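Side-chain contacts in alpha-1,4-endofucoidanase (Mariniflexile fucanivorans, PDB 6DLH), which hydrolyses fucoidan internally as a retaining endo-acting glycoside hydrolase of family 107, joining a catalytic barrel-like domain to immunoglobulin-like modules: residues A[88-93]-A[155-160]; A[199-204]-A[230-235]. All blocks are in the same frame, centred on the assembly; numbering follows the deposited sequence.

Interaction 1 (A[88-93]-A[155-160])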
loop_
_atom_site.group_PDB
_atom_site.type_symbol
_atom_site.label_atom_id
_atom_site.label_comp_id
_atom_site.label_asym_id
_atom_site.label_seq_id
_atom_site.Cartn_x
_atom_site.Cartn_y
_atom_site.Cartn_z
ATOM N N PRO A 88 -1.763 7.809 8.091
ATOM C CA PRO A 88 -2.154 8.569 9.285
ATOM C C PRO A 88 -1.666 10.018 9.372
ATOM O O PRO A 88 -0.823 10.447 8.593
ATOM C CB PRO A 88 -1.542 7.766 10.447
ATOM C CG PRO A 88 -0.413 6.969 9.831
ATOM C CD PRO A 88 -0.801 6.737 8.384
ATOM N N ASN A 89 -2.217 10.772 10.335
ATOM C CA ASN A 89 -1.584 11.984 10.837
ATOM C C ASN A 89 -1.475 13.020 9.715
ATOM O O ASN A 89 -2.426 13.219 8.961
ATOM C CB ASN A 89 -0.245 11.644 11.505
ATOM C CG ASN A 89 0.124 12.547 12.660
ATOM O OD1 ASN A 89 -0.728 12.922 13.464
ATOM N ND2 ASN A 89 1.400 12.879 12.766
ATOM N N ILE A 90 -0.303 13.659 9.598
ATOM C CA ILE A 90 -0.075 14.707 8.611
ATOM C C ILE A 90 -0.020 14.118 7.202
ATOM O O ILE A 90 0.102 14.862 6.234
ATOM C CB ILE A 90 1.184 15.534 8.937
ATOM C CG1 ILE A 90 2.458 14.683 8.902
ATOM C CG2 ILE A 90 1.018 16.270 10.262
ATOM C CD1 ILE A 90 3.740 15.469 9.108
ATOM N N PHE A 91 -0.128 12.788 7.090
ATOM C CA PHE A 91 -0.109 12.121 5.795
ATOM C C PHE A 91 -1.522 11.711 5.388
ATOM O O PHE A 91 -1.704 10.983 4.413
ATOM C CB PHE A 91 0.840 10.918 5.826
ATOM C CG PHE A 91 2.239 11.248 6.272
ATOM C CD1 PHE A 91 3.182 11.700 5.361
ATOM C CD2 PHE A 91 2.607 11.131 7.604
ATOM C CE1 PHE A 91 4.466 12.022 5.773
ATOM C CE2 PHE A 91 3.891 11.457 8.018
ATOM C CZ PHE A 91 4.815 11.901 7.100
ATOM N N SER A 92 -2.523 12.208 6.121
ATOM C CA SER A 92 -3.911 11.849 5.863
ATOM C C SER A 92 -4.375 12.218 4.451
ATOM O O SER A 92 -5.309 11.594 3.953
ATOM C CB SER A 92 -4.843 12.400 6.914
ATOM O OG SER A 92 -4.867 13.815 6.875
ATOM N N PRO A 93 -3.820 13.256 3.773
ATOM C CA PRO A 93 -4.152 13.513 2.368
ATOM C C PRO A 93 -3.679 12.463 1.360
ATOM O O PRO A 93 -4.324 12.258 0.333
ATOM C CB PRO A 93 -3.471 14.862 2.061
ATOM C CG PRO A 93 -3.251 15.484 3.423
ATOM C CD PRO A 93 -2.949 14.306 4.325
ATOM N N ALA A 155 -5.913 19.633 6.367
ATOM C CA ALA A 155 -4.643 19.712 7.068
ATOM C C ALA A 155 -4.880 19.634 8.575
ATOM O O ALA A 155 -5.634 20.428 9.133
ATOM C CB ALA A 155 -3.917 20.980 6.689
ATOM N N ARG A 156 -4.217 18.670 9.220
ATOM C CA ARG A 156 -4.380 18.424 10.643
ATOM C C ARG A 156 -3.803 19.604 11.419
ATOM O O ARG A 156 -4.416 20.081 12.370
ATOM C CB ARG A 156 -3.695 17.108 11.028
ATOM C CG ARG A 156 -4.111 16.537 12.376
ATOM C CD ARG A 156 -3.130 15.456 12.785
ATOM N NE ARG A 156 -3.298 15.011 14.158
ATOM C CZ ARG A 156 -4.018 13.958 14.529
ATOM N NH1 ARG A 156 -4.652 13.232 13.624
ATOM N NH2 ARG A 156 -4.102 13.641 15.808
ATOM N N ILE A 157 -2.617 20.053 10.998
ATOM C CA ILE A 157 -1.955 21.226 11.542
ATOM C C ILE A 157 -1.938 22.292 10.444
ATOM O O ILE A 157 -0.996 22.344 9.652
ATOM C CB ILE A 157 -0.527 20.867 12.013
ATOM C CG1 ILE A 157 -0.453 19.520 12.743
ATOM C CG2 ILE A 157 0.094 21.998 12.819
ATOM C CD1 ILE A 157 -1.178 19.473 14.076
ATOM N N PRO A 158 -2.979 23.156 10.343
ATOM C CA PRO A 158 -3.067 24.155 9.270
ATOM C C PRO A 158 -1.946 25.195 9.214
ATOM O O PRO A 158 -1.718 25.796 8.167
ATOM C CB PRO A 158 -4.423 24.840 9.517
ATOM C CG PRO A 158 -5.201 23.843 10.346
ATOM C CD PRO A 158 -4.154 23.194 11.228
ATOM N N GLU A 159 -1.254 25.399 10.341
ATOM C CA GLU A 159 -0.157 26.353 10.422
ATOM C C GLU A 159 1.176 25.633 10.214
ATOM O O GLU A 159 2.236 26.162 10.549
ATOM C CB GLU A 159 -0.203 27.127 11.742
ATOM N N ASP A 160 1.096 24.410 9.671
ATOM C CA ASP A 160 2.243 23.700 9.126
ATOM C C ASP A 160 2.052 23.571 7.615
ATOM O O ASP A 160 0.922 23.604 7.126
ATOM C CB ASP A 160 2.440 22.337 9.802
ATOM C CG ASP A 160 3.193 22.391 11.122
ATOM O OD1 ASP A 160 3.057 23.402 11.836
ATOM O OD2 ASP A 160 3.909 21.412 11.430
HETATM O O HOH W 1 -4.670 13.443 10.714
HETATM O O HOH W 2 -3.638 16.108 7.242
#
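Asn-89 and Ile-90 face Arg-156 and Ile-157 across two irregular loops that follow neighbouring strands, 80-84 and 143-149, of the catalytic domain's parallel sheet. The backbones come nearest where CA of Ile-90 lies 6.0 Å from CA of Arg-156. On the first loop two overlapping turns are closed by Phe-91 N bonded to Pro-88 O and Ser-92 N to Asn-89 O; on the second, a type I turn runs from Ile-157 to Asp-160.

Arg-156 does most of the reaching. With CG anti to the backbone N (chi1 -164°) and the chain extended as far as NE, it brings one guanidinium face to Asn-89, the two side chains crossing at about a right angle. OD1 of Asn-89 sits above that face, displaced toward its rim, 3.4 Å from NE of Arg-156. The amide and guanidinium planes are 56° apart, and the N-H at NE is badly aimed for a hydrogen bond. At the guanidinium edge, in its plane, water 1 accepts from NH1 of Arg-156 (2.9 Å) and donates to Asn-89 O (2.9 Å). NH1 also bonds to OG of Ser-227, just past strand 222-226. Water 2 donates to OG of the buried Ser-92 at 2.6 Å and takes a longer bond, 3.3 Å, from N of Arg-156. Ile-90 CG2 meets Ile-157 CG1 at 4.3 Å, a small apolar contact.

Were Arg-156 an alanine, OG of Ser-227 and water 1 would probably lose the NH1 they share, and OD1 of Asn-89 the cationic face beneath it. Between 88-93 and 155-160 the polar links are thus water-mediated, supplemented by an oxygen resting over a cationic face, which should be mildly attractive; Asn-152 O, bonded to Ser-92 OG, and Tyr-165 OH, bonded to Ile-90 O, join the loops directly.

Interaction 2 (A[199-204]-A[230-235])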
loop_
_atom_site.group_PDB
_atom_site.type_symbol
_atom_site.label_atom_id
_atom_site.label_comp_id
_atom_site.label_asym_id
_atom_site.label_seq_id
_atom_site.Cartn_x
_atom_site.Cartn_y
_atom_site.Cartn_z
ATOM N N LYS A 199 -18.045 21.313 6.496
ATOM C CA LYS A 199 -18.663 21.170 5.182
ATOM C C LYS A 199 -17.760 20.331 4.276
ATOM O O LYS A 199 -18.249 19.489 3.522
ATOM C CB LYS A 199 -19.072 22.521 4.579
ATOM C CG LYS A 199 -17.936 23.483 4.259
ATOM C CD LYS A 199 -18.396 24.830 3.741
ATOM C CE LYS A 199 -17.239 25.786 3.525
ATOM N NZ LYS A 199 -17.694 27.144 3.145
ATOM N N TYR A 200 -16.445 20.553 4.398
ATOM C CA TYR A 200 -15.433 19.831 3.643
ATOM C C TYR A 200 -15.453 18.342 3.991
ATOM O O TYR A 200 -15.190 17.505 3.130
ATOM C CB TYR A 200 -14.050 20.449 3.864
ATOM C CG TYR A 200 -13.958 21.940 3.642
ATOM C CD1 TYR A 200 -14.333 22.513 2.436
ATOM C CD2 TYR A 200 -13.471 22.780 4.632
ATOM C CE1 TYR A 200 -14.243 23.881 2.224
ATOM C CE2 TYR A 200 -13.377 24.149 4.439
ATOM C CZ TYR A 200 -13.760 24.703 3.228
ATOM O OH TYR A 200 -13.665 26.051 3.029
ATOM N N MET A 201 -15.769 18.016 5.254
ATOM C CA MET A 201 -15.810 16.631 5.703
ATOM C C MET A 201 -16.897 15.874 4.948
ATOM O O MET A 201 -16.685 14.732 4.543
ATOM C CB MET A 201 -16.053 16.516 7.213
ATOM C CG MET A 201 -14.878 16.984 8.059
ATOM S SD MET A 201 -13.484 15.825 8.068
ATOM C CE MET A 201 -14.292 14.369 8.735
ATOM N N PHE A 202 -18.053 16.525 4.762
ATOM C CA PHE A 202 -19.167 15.927 4.037
ATOM C C PHE A 202 -18.817 15.797 2.553
ATOM O O PHE A 202 -19.292 14.875 1.891
ATOM C CB PHE A 202 -20.455 16.730 4.245
ATOM C CG PHE A 202 -21.228 16.416 5.502
ATOM C CD1 PHE A 202 -22.123 15.353 5.540
ATOM C CD2 PHE A 202 -21.090 17.205 6.637
ATOM C CE1 PHE A 202 -22.847 15.076 6.691
ATOM C CE2 PHE A 202 -21.815 16.927 7.787
ATOM C CZ PHE A 202 -22.688 15.861 7.815
ATOM N N CYS A 203 -17.989 16.725 2.045
ATOM C CA CYS A 203 -17.463 16.649 0.688
ATOM C C CYS A 203 -16.808 15.282 0.487
ATOM O O CYS A 203 -17.181 14.537 -0.422
ATOM C CB CYS A 203 -16.427 17.741 0.425
ATOM S SG CYS A 203 -17.085 19.315 -0.194
ATOM N N TYR A 204 -15.856 14.963 1.378
ATOM C CA TYR A 204 -15.039 13.763 1.295
ATOM C C TYR A 204 -15.913 12.511 1.293
ATOM O O TYR A 204 -15.720 11.622 0.464
ATOM C CB TYR A 204 -13.991 13.735 2.411
ATOM C CG TYR A 204 -12.983 12.621 2.269
ATOM C CD1 TYR A 204 -11.831 12.791 1.514
ATOM C CD2 TYR A 204 -13.194 11.386 2.865
ATOM C CE1 TYR A 204 -10.905 11.771 1.372
ATOM C CE2 TYR A 204 -12.279 10.353 2.728
ATOM C CZ TYR A 204 -11.132 10.548 1.978
ATOM O OH TYR A 204 -10.229 9.535 1.835
ATOM N N ASN A 230 -11.217 13.559 17.074
ATOM C CA ASN A 230 -10.410 14.761 16.916
ATOM C C ASN A 230 -11.106 15.753 15.981
ATOM O O ASN A 230 -11.115 16.952 16.252
ATOM C CB ASN A 230 -9.005 14.469 16.380
ATOM C CG ASN A 230 -8.180 13.549 17.256
ATOM O OD1 ASN A 230 -8.466 12.359 17.373
ATOM N ND2 ASN A 230 -7.123 14.083 17.845
ATOM N N VAL A 231 -11.675 15.251 14.875
ATOM C CA VAL A 231 -12.162 16.123 13.815
ATOM C C VAL A 231 -13.690 16.172 13.796
ATOM O O VAL A 231 -14.265 17.238 13.587
ATOM C CB VAL A 231 -11.570 15.784 12.430
ATOM C CG1 VAL A 231 -11.916 14.372 11.971
ATOM C CG2 VAL A 231 -11.981 16.804 11.378
ATOM N N MET A 232 -14.344 15.028 14.013
ATOM C CA MET A 232 -15.795 14.980 13.934
ATOM C C MET A 232 -16.446 15.536 15.198
ATOM O O MET A 232 -17.513 16.142 15.118
ATOM C CB MET A 232 -16.299 13.563 13.662
ATOM C CG MET A 232 -16.116 13.193 12.222
ATOM S SD MET A 232 -15.767 11.462 11.948
ATOM C CE MET A 232 -17.408 10.771 11.820
ATOM N N GLU A 233 -15.800 15.332 16.354
ATOM C CA GLU A 233 -16.335 15.835 17.609
ATOM C C GLU A 233 -15.751 17.213 17.907
ATOM O O GLU A 233 -16.465 18.209 17.852
ATOM C CB GLU A 233 -16.115 14.836 18.747
ATOM C CG GLU A 233 -16.471 15.384 20.117
ATOM C CD GLU A 233 -16.281 14.399 21.257
ATOM O OE1 GLU A 233 -15.582 13.389 21.059
ATOM O OE2 GLU A 233 -16.833 14.643 22.337
ATOM N N ASP A 234 -14.446 17.252 18.202
ATOM C CA ASP A 234 -13.779 18.433 18.727
ATOM C C ASP A 234 -13.830 19.604 17.743
ATOM O O ASP A 234 -13.832 20.757 18.167
ATOM C CB ASP A 234 -12.333 18.133 19.129
ATOM C CG ASP A 234 -12.185 17.335 20.414
ATOM O OD1 ASP A 234 -13.208 16.833 20.929
ATOM O OD2 ASP A 234 -11.042 17.220 20.886
ATOM N N GLU A 235 -13.855 19.311 16.436
ATOM C CA GLU A 235 -13.761 20.360 15.432
ATOM C C GLU A 235 -15.131 20.672 14.831
ATOM O O GLU A 235 -15.487 21.840 14.705
ATOM C CB GLU A 235 -12.726 20.012 14.357
#
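Met-201 folds back on itself to reach Val-231 and Met-232: chi1 of -70° sets CG anti to its carbonyl carbon, and further bends at chi2 and chi3 turn the thioether again, leaving SD and CE to do the touching. Val-231 answers with both methyls, its chi1 of 61° turning CG2 to SD and CG1 to CE. The two side chains meet tip to tip, SD of Met-201 at 3.8 Å from CG2 of Val-231. CE of Met-201 lies 4.0 Å from CG1 of Val-231.

Helix 198-216, which carries Met-201, leads into strand 222-226 of the parallel sheet, and the short helix 228-233 starts almost directly after that strand. The contact therefore packs successive helices of the α/β catalytic domain against each other, at a place where the second has a wider, pi-type turn. Met-232 crosses Met-201 at about a right angle, its CG 4.1 Å from CE of Met-201. The next helix, 249-259, adds to this buried apolar cluster: Phe-254 packs on Met-201, and Ile-250 and Tyr-251 on Met-232.

How the interactions relate
Interaction 1 and interaction 2 lie about 13 Å apart, centre to centre, and follow one another along the chain. They touch where the side chain of Arg-156 packs against that of Asn-230. Two further residues tie them together: His-95 hydrogen-bonds through ND1 to Pro-93 O and through NE2 to OH of Tyr-204, while Asn-152, whose backbone O bonds Ser-92, also touches the side chains of Met-201 and Tyr-204. Both contacts lie away from the bound calcium ions. Segments 88-93, 155-160 and 230-235 follow the C-terminal ends of strands 80-84, 143-149 and 222-226, the end that usually carries the active site in barrel-type glycoside hydrolases, and probably here too.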